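Local structure of lectin 2 (Agrocybe aegerita, 4TQJ) at residues A[64-69]-A[73-78]; A[82-87]-A[146-151]; A[225-230]-A[278-283]. The protein probably acts as a fungal lectin that specifically recognises non-reducing terminal N-acetylglucosamine on glycans, using a beta-propeller fold. The protein carries 1 engineered substitution. All blocks are in the same frame, centred on the assembly; numbering follows the deposited sequence.

Contact 1. Residues A[64-69]-A[73-78]; sequences ADTTGT and DIVGFG
Asp73 opens strand 73-77 and meets Ala64, the last residue of strand 60-64. They form an antiparallel hydrogen-bonded pair. Asp73 N donates to Ala64 O at 2.8 Å, and Ala64 N returns a bond to Asp73 O at 3.0 Å. The side chain of Asp73 then turns back over the loop that joins the two strands. Its CG stands beside its own backbone N, opposite the carbonyl carbon (chi1 -51°), which brings the carboxylate to Thr66. OD2 takes two bonds from that one residue. Thr66 N, at 2.9 Å from Asp73 OD2, comes nearly in line with the C-O bond. Thr66 OG1 lies equally close to the same oxygen but arrives from above the carboxylate plane. The other oxygen, OD1, accepts from Asn87 N and from a water, which sits 2.7 Å from Asp73 OD1 and also receives a bond from Thr67 OG1. Two residues on, Val75 points to the same loop. Its CG2 meets Thr66 CG2 tip to tip at 3.7 Å. Thr66 is thus held by its amide, its hydroxyl and its methyl.

Asp65 organises the loop from within. Its OD1 accepts from Thr67 N, an Asx turn, and from Gly68 N, an Asx motif; both come from the same face of the carboxylate plane. Its OD2 binds Gly70 N. The Asp-Thr-Thr-Gly sequence and the later Asp resemble the FG-GAP-like repeats found further along this chain. Asp65 OD1 and Asp73 OD2 lie only 3.9 Å apart, with the carboxylate planes 69° apart. Each of these oxygens accepts two hydrogen bonds, from Thr67 and Gly68 or from Thr66. These donors probably offset much of the repulsion between the like charges, so two carboxylates can lie close together in one hairpin.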
# COMPACT_ATOMS: atom_id res chain seq x y z
N ALA A 64 12.54 8.12 0.01
CA ALA A 64 11.99 8.57 1.29
C ALA A 64 10.75 9.42 1.08
O ALA A 64 10.53 9.95 -0.01
CB ALA A 64 13.04 9.34 2.09
N ASP A 65 9.94 9.55 2.12
CA ASP A 65 8.76 10.39 2.04
C ASP A 65 9.18 11.83 2.33
O ASP A 65 9.34 12.21 3.50
CB ASP A 65 7.67 9.92 3.01
CG ASP A 65 6.39 10.75 2.88
OD1 ASP A 65 6.34 11.61 1.99
OD2 ASP A 65 5.44 10.53 3.66
N THR A 66 9.37 12.61 1.28
CA THR A 66 9.78 13.99 1.42
C THR A 66 8.61 14.97 1.46
O THR A 66 8.82 16.17 1.63
CB THR A 66 10.71 14.42 0.28
OG1 THR A 66 9.97 14.45 -0.95
CG2 THR A 66 11.88 13.46 0.15
N THR A 67 7.39 14.49 1.31
CA THR A 67 6.25 15.40 1.24
C THR A 67 5.27 15.22 2.39
O THR A 67 4.51 16.13 2.70
CB THR A 67 5.48 15.26 -0.09
OG1 THR A 67 4.93 13.94 -0.20
CG2 THR A 67 6.39 15.56 -1.27
N GLY A 68 5.29 14.05 3.00
CA GLY A 68 4.45 13.79 4.15
C GLY A 68 3.17 13.04 3.81
O GLY A 68 2.32 12.85 4.68
N THR A 69 3.05 12.62 2.56
CA THR A 69 1.87 11.88 2.11
C THR A 69 1.85 10.42 2.57
O THR A 69 0.81 9.77 2.56
CB THR A 69 1.78 11.85 0.58
OG1 THR A 69 2.94 11.19 0.05
CG2 THR A 69 1.72 13.26 0.03
N ASP A 73 9.19 8.89 -2.24
CA ASP A 73 9.65 9.65 -3.39
C ASP A 73 11.07 9.24 -3.71
O ASP A 73 11.79 8.76 -2.83
CB ASP A 73 9.64 11.13 -3.05
CG ASP A 73 8.31 11.57 -2.47
OD1 ASP A 73 7.29 11.35 -3.15
OD2 ASP A 73 8.30 12.12 -1.35
N ILE A 74 11.46 9.46 -4.96
CA ILE A 74 12.83 9.22 -5.39
C ILE A 74 13.68 10.41 -5.04
O ILE A 74 13.34 11.54 -5.36
CB ILE A 74 12.92 9.04 -6.91
CG1 ILE A 74 11.90 8.01 -7.39
CG2 ILE A 74 14.33 8.66 -7.32
CD1 ILE A 74 12.13 6.65 -6.84
N VAL A 75 14.81 10.16 -4.36
CA VAL A 75 15.70 11.23 -3.98
C VAL A 75 17.12 10.93 -4.46
O VAL A 75 17.65 9.84 -4.21
CB VAL A 75 15.73 11.44 -2.46
CG1 VAL A 75 16.58 12.64 -2.12
CG2 VAL A 75 14.31 11.58 -1.90
N GLY A 76 17.72 11.88 -5.17
CA GLY A 76 19.06 11.73 -5.67
C GLY A 76 19.95 12.87 -5.21
O GLY A 76 19.57 14.04 -5.31
N PHE A 77 21.12 12.53 -4.67
CA PHE A 77 22.11 13.53 -4.30
C PHE A 77 23.06 13.64 -5.48
O PHE A 77 24.00 12.86 -5.61
CB PHE A 77 22.86 13.12 -3.03
CG PHE A 77 22.01 13.11 -1.79
CD1 PHE A 77 22.06 14.17 -0.88
CD2 PHE A 77 21.13 12.07 -1.54
CE1 PHE A 77 21.27 14.17 0.26
CE2 PHE A 77 20.33 12.06 -0.40
CZ PHE A 77 20.40 13.13 0.50
N GLY A 78 22.79 14.61 -6.36
CA GLY A 78 23.57 14.80 -7.58
C GLY A 78 24.78 15.68 -7.38
O GLY A 78 25.33 15.76 -6.28
O HOH W 1 4.75 11.74 -2.49

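Contact 2. Residues A[82-87]-A[146-151]; sequences VYVSVN and GGLNFG
Leu148 reaches Val86 because its CG lies beside the backbone N and opposite the carbonyl carbon (chi1 -63°), with CD1 continuing the extended chain (chi2 -171°) to Val86 and CD2 branching toward Val84. Val86 has CG1 anti to its N (chi1 173°), which leaves CG2 to face the leucine. The two side chains cross at a slant, and Val86 CG2 lies 3.9 Å from Leu148 CD1. The other leucine methyl goes to Val84. Leu148 CD2 is 4.3 Å from Val84 CG1, a looser touch. The fork of the leucine therefore spans two valines on the same side of the chain.

Leu148 is presented by a type I' beta turn from Gly146 to Asn149, closed by a bond of 3.0 Å from Asn149 N to Gly146 O. Gly147 and Leu148 fill its two central positions, both with positive phi. A leucine is less common than glycine at such angles.

The turn belongs to the loop between strands 139-142 and 154-157. The valines belong to strand 82-85 and its continuation. The contact thus joins two neighbouring sheets of the propeller. Thr66 also touches Leu148, and Phe150 packs on Val100 of strand 98-101.

No hydrogen bond crosses between the segments. The contact is a small apolar one, with just 124 Å² buried in total. Its hold comes from methyl groups shielded together, which sets few demands on direction.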
# COMPACT_ATOMS: atom_id res chain seq x y z
N VAL A 82 20.28 18.29 -4.41
CA VAL A 82 19.37 17.18 -4.23
C VAL A 82 18.16 17.34 -5.12
O VAL A 82 17.54 18.40 -5.16
CB VAL A 82 18.93 17.08 -2.76
CG1 VAL A 82 18.03 15.89 -2.55
CG2 VAL A 82 20.17 17.02 -1.86
N TYR A 83 17.83 16.27 -5.86
CA TYR A 83 16.71 16.26 -6.78
C TYR A 83 15.67 15.24 -6.33
O TYR A 83 16.03 14.14 -5.93
CB TYR A 83 17.19 15.89 -8.18
CG TYR A 83 18.26 16.79 -8.74
CD1 TYR A 83 17.94 17.83 -9.62
CD2 TYR A 83 19.60 16.60 -8.42
CE1 TYR A 83 18.91 18.65 -10.15
CE2 TYR A 83 20.58 17.43 -8.94
CZ TYR A 83 20.23 18.45 -9.80
OH TYR A 83 21.21 19.27 -10.33
N VAL A 84 14.39 15.60 -6.41
CA VAL A 84 13.32 14.73 -5.95
C VAL A 84 12.28 14.48 -7.04
O VAL A 84 11.86 15.40 -7.72
CB VAL A 84 12.59 15.34 -4.73
CG1 VAL A 84 11.42 14.46 -4.31
CG2 VAL A 84 13.55 15.56 -3.57
N SER A 85 11.88 13.22 -7.18
CA SER A 85 10.73 12.86 -8.01
C SER A 85 9.58 12.41 -7.12
O SER A 85 9.59 11.32 -6.56
CB SER A 85 11.07 11.74 -9.00
OG SER A 85 11.73 12.26 -10.15
N VAL A 86 8.58 13.27 -7.01
CA VAL A 86 7.47 13.02 -6.11
C VAL A 86 6.57 11.87 -6.58
O VAL A 86 6.12 11.86 -7.72
CB VAL A 86 6.66 14.31 -5.87
CG1 VAL A 86 5.40 14.02 -5.06
CG2 VAL A 86 7.54 15.35 -5.18
N ASN A 87 6.35 10.91 -5.70
CA ASN A 87 5.36 9.84 -5.90
C ASN A 87 3.94 10.41 -5.77
O ASN A 87 3.50 10.73 -4.67
CB ASN A 87 5.60 8.76 -4.85
CG ASN A 87 4.63 7.59 -4.95
OD1 ASN A 87 3.56 7.66 -5.56
ND2 ASN A 87 5.00 6.50 -4.30
N GLY A 146 8.24 21.35 4.31
CA GLY A 146 7.02 21.21 3.55
C GLY A 146 7.10 21.78 2.14
O GLY A 146 7.80 22.78 1.90
N GLY A 147 6.39 21.15 1.22
CA GLY A 147 6.29 21.61 -0.16
C GLY A 147 7.61 21.57 -0.90
O GLY A 147 7.80 22.29 -1.88
N LEU A 148 8.52 20.72 -0.42
CA LEU A 148 9.85 20.59 -1.00
C LEU A 148 10.72 21.82 -0.75
O LEU A 148 11.72 22.04 -1.43
CB LEU A 148 9.79 20.26 -2.50
CG LEU A 148 9.14 18.92 -2.92
CD1 LEU A 148 9.38 18.66 -4.40
CD2 LEU A 148 9.65 17.74 -2.10
N ASN A 149 10.34 22.62 0.24
CA ASN A 149 11.21 23.68 0.73
C ASN A 149 12.06 23.13 1.86
O ASN A 149 11.53 22.69 2.88
CB ASN A 149 10.41 24.90 1.21
CG ASN A 149 9.58 25.52 0.10
OD1 ASN A 149 8.36 25.33 0.04
ND2 ASN A 149 10.24 26.23 -0.79
N PHE A 150 13.37 23.13 1.66
CA PHE A 150 14.29 22.65 2.67
C PHE A 150 15.06 23.81 3.28
O PHE A 150 15.65 24.63 2.57
CB PHE A 150 15.23 21.61 2.06
CG PHE A 150 14.58 20.27 1.82
CD1 PHE A 150 14.67 19.27 2.77
CD2 PHE A 150 13.84 20.04 0.67
CE1 PHE A 150 14.06 18.05 2.56
CE2 PHE A 150 13.23 18.82 0.46
CZ PHE A 150 13.33 17.83 1.40
N GLY A 151 15.04 23.89 4.60
CA GLY A 151 15.80 24.89 5.32
C GLY A 151 17.27 24.89 4.96
O GLY A 151 17.74 24.02 4.22

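Contact 3. Residues A[225-230]-A[278-283]; sequences IGDHPR and WQAAKH
The methyl of Ala280 points at the backbone of Gly226. Ala280 CB lies over the carbonyl there, 3.1 Å from Gly226 O, a snug approach for a carbon and an oxygen. Asp227 follows, but its side chain starts off away from the other loop, and its OD2 stays 4.5 Å from Ala280 CB. The polar groups meet through water instead. One water gives a hydrogen bond to Asp227 OD2 and accepts one from Ala280 N at 3.0 Å. A second water lies between two carbonyls, 2.6 Å from Asp227 O and 2.9 Å from Trp278 O.

Each loop also has hydrogen bonds of its own. The ring of His228 has Asp227 CB over one face. His228 O receives Arg230 NE at 2.9 Å, in the guanidinium plane. In 278-283, the ring of His283 is covered on one face by Lys282 CB. Gln279 N meets His283 ND1 at the ring edge, 2.8 Å away and only 3° out of the plane. The other ring nitrogen, NE2, is bonded to Asn303 OD1, consistent with its carrying the proton.

These loops lead into strands 230-233 and 285-288, which begin neighbouring sheets of the propeller. With no direct hydrogen bond across and 105 Å² buried, the join depends on one methyl contact and bridging water. It is a light, hydrated surface seam.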
# COMPACT_ATOMS: atom_id res chain seq x y z
N ILE A 225 36.05 -3.09 9.98
CA ILE A 225 35.01 -2.80 8.99
C ILE A 225 34.70 -3.97 8.04
O ILE A 225 33.54 -4.31 7.80
CB ILE A 225 35.31 -1.50 8.21
CG1 ILE A 225 35.19 -0.29 9.14
CG2 ILE A 225 34.35 -1.34 7.03
CD1 ILE A 225 33.76 -0.13 9.71
N GLY A 226 35.69 -4.64 7.49
CA GLY A 226 35.26 -5.71 6.59
C GLY A 226 34.57 -6.85 7.35
O GLY A 226 33.37 -7.19 7.21
N ASP A 227 35.37 -7.36 8.26
CA ASP A 227 35.31 -8.71 8.71
C ASP A 227 34.31 -8.94 9.83
O ASP A 227 33.90 -10.07 10.06
CB ASP A 227 36.73 -9.02 9.19
CG ASP A 227 37.78 -8.52 8.20
OD1 ASP A 227 38.81 -7.97 8.61
OD2 ASP A 227 37.56 -8.69 6.98
N HIS A 228 33.93 -7.85 10.50
CA HIS A 228 33.09 -7.92 11.70
C HIS A 228 31.94 -6.94 11.63
O HIS A 228 32.01 -5.85 12.23
CB HIS A 228 33.92 -7.63 12.95
CG HIS A 228 35.16 -8.46 13.05
ND1 HIS A 228 36.43 -7.91 13.01
CD2 HIS A 228 35.34 -9.79 13.16
CE1 HIS A 228 37.33 -8.87 13.11
NE2 HIS A 228 36.69 -10.03 13.20
N PRO A 229 30.88 -7.31 10.90
CA PRO A 229 29.69 -6.47 10.76
C PRO A 229 29.04 -6.14 12.10
O PRO A 229 28.99 -7.00 12.98
CB PRO A 229 28.75 -7.32 9.89
CG PRO A 229 29.30 -8.72 9.96
CD PRO A 229 30.78 -8.56 10.13
N ARG A 230 28.57 -4.91 12.26
CA ARG A 230 27.86 -4.49 13.46
C ARG A 230 26.52 -3.86 13.09
O ARG A 230 26.40 -3.18 12.07
CB ARG A 230 28.69 -3.51 14.28
CG ARG A 230 29.76 -4.20 15.14
CD ARG A 230 31.03 -3.36 15.18
NE ARG A 230 31.79 -3.49 13.93
CZ ARG A 230 32.75 -2.66 13.54
NH1 ARG A 230 33.08 -1.61 14.29
NH2 ARG A 230 33.38 -2.87 12.39
N TRP A 278 32.99 -17.43 8.46
CA TRP A 278 32.20 -16.38 7.84
C TRP A 278 33.12 -15.25 7.40
O TRP A 278 33.87 -14.70 8.21
CB TRP A 278 31.11 -15.88 8.78
CG TRP A 278 30.09 -16.94 9.10
CD1 TRP A 278 30.22 -17.95 10.01
CD2 TRP A 278 28.79 -17.09 8.51
NE1 TRP A 278 29.09 -18.73 10.01
CE2 TRP A 278 28.20 -18.23 9.11
CE3 TRP A 278 28.08 -16.40 7.52
CZ2 TRP A 278 26.91 -18.67 8.77
CZ3 TRP A 278 26.81 -16.85 7.17
CH2 TRP A 278 26.24 -17.97 7.79
N GLN A 279 33.04 -14.91 6.12
CA GLN A 279 33.90 -13.89 5.53
C GLN A 279 33.08 -12.77 4.89
O GLN A 279 32.07 -13.02 4.24
CB GLN A 279 34.83 -14.51 4.48
CG GLN A 279 35.61 -15.74 4.96
CD GLN A 279 36.13 -16.58 3.79
OE1 GLN A 279 36.52 -16.05 2.76
NE2 GLN A 279 36.08 -17.90 3.94
N ALA A 280 33.54 -11.54 5.05
CA ALA A 280 32.86 -10.37 4.49
C ALA A 280 32.66 -10.47 2.98
O ALA A 280 31.62 -10.09 2.45
CB ALA A 280 33.64 -9.12 4.83
N ALA A 281 33.66 -11.00 2.28
CA ALA A 281 33.61 -11.09 0.81
C ALA A 281 32.64 -12.16 0.29
O ALA A 281 32.37 -12.23 -0.91
CB ALA A 281 35.01 -11.33 0.24
N LYS A 282 32.13 -13.01 1.18
CA LYS A 282 31.34 -14.14 0.73
C LYS A 282 29.98 -14.29 1.41
O LYS A 282 29.05 -14.82 0.81
CB LYS A 282 32.13 -15.46 0.89
CG LYS A 282 33.51 -15.48 0.22
CD LYS A 282 33.91 -16.90 -0.16
CE LYS A 282 35.35 -17.22 0.21
NZ LYS A 282 36.34 -16.23 -0.29
N HIS A 283 29.87 -13.82 2.65
CA HIS A 283 28.78 -14.25 3.51
C HIS A 283 28.00 -13.11 4.15
O HIS A 283 28.19 -12.81 5.33
CB HIS A 283 29.36 -15.13 4.62
CG HIS A 283 30.15 -16.30 4.11
ND1 HIS A 283 31.44 -16.55 4.50
CD2 HIS A 283 29.80 -17.30 3.27
CE1 HIS A 283 31.87 -17.66 3.92
NE2 HIS A 283 30.89 -18.13 3.16
O HOH W 2 33.39 -11.83 8.15
O HOH W 3 36.31 -11.23 6.21

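Contacts 1 and 2 lie together, with centres 6 Å apart. Both reach the sheet of strands 60-64, 73-77, 82-85 and 98-101; contact 2 adds a loop of the neighbouring sheet. Strands 73-77 and 82-85 are neighbours there, probably bonded through Ile74 O and Ser85 N. Contact 3 is on the opposite side of the chain's centre, about 31 Å from contact 1 and 36 Å from contact 2, centre to centre. The three follow one another along the chain. Contact 1 closes a hairpin within one propeller sheet. Contacts 2 and 3 each join adjacent sheets, one by apolar groups and one largely by water. Together they sample both the making of a blade and the joining of blades.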